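Local coordinates for mutual gliding motility protein C (MglC) (Myxococcus xanthus DK 1622, PDB 7CT3) that probably helps control cell polarity in gliding motility as a Roadblock/LC7-domain protein that interacts with its paralog MglB, at residues A[105-108]-A[109-113]. Sequence-based numbering, arbitrary orientation.
Sequences GRYV and LRVTA
Tyr107 and Val111 meet one turn apart on helix 102-117, the C-terminal helix of this Roadblock/LC7 domain. CG2 of Val111 sits over one face of the Tyr107 ring, displaced toward its rim, in a CH-pi contact 4.2 Å from the ring centroid and 20° off its normal. With CG anti to the backbone N (chi1 166°), the Tyr107 side chain runs more across the helix axis than along it. Arg110 comes to the same ring obliquely. The Arg110 chain bends at chi3 and brings its NH2 to 3.7 Å from Tyr107 CD1, with guanidinium and ring planes 68° apart. Tyr107, Arg110 and Val111 are exposed, though Arg110 also touches Arg84 of strand 79-87.

The buried side differs. Leu109 packs on Val82, Leu92 and Leu94 of the sheet, while Val108 and Thr112 lie side by side against Val10 of helix 4-13. Backbone i to i+4 bonds run through 105-113, starting with Leu109 N to Gly105 O at 2.9 Å. Val108 O takes two donors, both from Thr112: OG1 donates from above the carbonyl plane at 2.7 Å. A valine in place of Thr112 would probably leave this carbonyl with the backbone N-H alone. Thr112 N lies 2.9 Å from Val108 O.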
# COMPACT_ATOMS: atom_id res chain seq x y z
N GLY A 105 0.10 5.20 -11.22
CA GLY A 105 0.94 4.02 -10.95
C GLY A 105 0.09 2.79 -10.67
O GLY A 105 0.32 1.74 -11.31
N ARG A 106 -0.87 2.90 -9.75
CA ARG A 106 -1.76 1.79 -9.33
C ARG A 106 -2.56 1.30 -10.55
O ARG A 106 -2.62 0.08 -10.78
CB ARG A 106 -2.67 2.25 -8.19
CG ARG A 106 -1.94 2.53 -6.89
CD ARG A 106 -2.86 2.95 -5.76
NE ARG A 106 -3.89 1.95 -5.51
CZ ARG A 106 -5.20 2.11 -5.69
NH1 ARG A 106 -5.69 3.28 -6.09
NH2 ARG A 106 -6.02 1.11 -5.45
N TYR A 107 -3.11 2.24 -11.33
CA TYR A 107 -3.93 1.94 -12.53
C TYR A 107 -3.07 1.22 -13.57
O TYR A 107 -3.47 0.14 -14.06
CB TYR A 107 -4.56 3.23 -13.07
CG TYR A 107 -5.12 3.09 -14.46
CD1 TYR A 107 -6.35 2.50 -14.69
CD2 TYR A 107 -4.39 3.52 -15.56
CE1 TYR A 107 -6.86 2.35 -15.97
CE2 TYR A 107 -4.88 3.38 -16.85
CZ TYR A 107 -6.12 2.80 -17.05
OH TYR A 107 -6.61 2.67 -18.32
N VAL A 108 -1.91 1.78 -13.91
CA VAL A 108 -1.04 1.22 -14.99
C VAL A 108 -0.55 -0.18 -14.56
O VAL A 108 -0.53 -1.08 -15.42
CB VAL A 108 0.12 2.17 -15.34
CG1 VAL A 108 1.12 1.50 -16.26
CG2 VAL A 108 -0.40 3.45 -15.97
N LEU A 109 -0.17 -0.38 -13.30
CA LEU A 109 0.32 -1.72 -12.87
C LEU A 109 -0.82 -2.74 -12.96
O LEU A 109 -0.55 -3.88 -13.37
CB LEU A 109 0.92 -1.67 -11.46
CG LEU A 109 1.94 -2.78 -11.21
CD1 LEU A 109 3.19 -2.55 -12.05
CD2 LEU A 109 2.30 -2.89 -9.74
N ARG A 110 -2.05 -2.34 -12.62
CA ARG A 110 -3.24 -3.24 -12.70
C ARG A 110 -3.44 -3.67 -14.16
O ARG A 110 -3.73 -4.86 -14.39
CB ARG A 110 -4.49 -2.57 -12.12
CG ARG A 110 -5.71 -3.48 -12.09
CD ARG A 110 -6.91 -2.88 -11.37
NE ARG A 110 -7.35 -1.61 -11.94
CZ ARG A 110 -8.13 -1.47 -13.02
NH1 ARG A 110 -8.58 -2.52 -13.69
NH2 ARG A 110 -8.46 -0.26 -13.44
N VAL A 111 -3.28 -2.74 -15.11
CA VAL A 111 -3.44 -3.00 -16.57
C VAL A 111 -2.30 -3.90 -17.07
O VAL A 111 -2.57 -4.75 -17.94
CB VAL A 111 -3.50 -1.67 -17.35
CG1 VAL A 111 -3.32 -1.88 -18.84
CG2 VAL A 111 -4.79 -0.92 -17.06
N THR A 112 -1.08 -3.72 -16.57
CA THR A 112 0.14 -4.37 -17.10
C THR A 112 0.31 -5.79 -16.51
O THR A 112 0.85 -6.65 -17.23
CB THR A 112 1.37 -3.49 -16.86
OG1 THR A 112 1.07 -2.18 -17.35
CG2 THR A 112 2.61 -4.02 -17.55
N ALA A 113 -0.11 -6.02 -15.27
CA ALA A 113 0.12 -7.30 -14.54
C ALA A 113 -0.30 -8.51 -15.37
O ALA A 113 0.46 -9.47 -15.47
CB ALA A 113 -0.56 -7.28 -13.19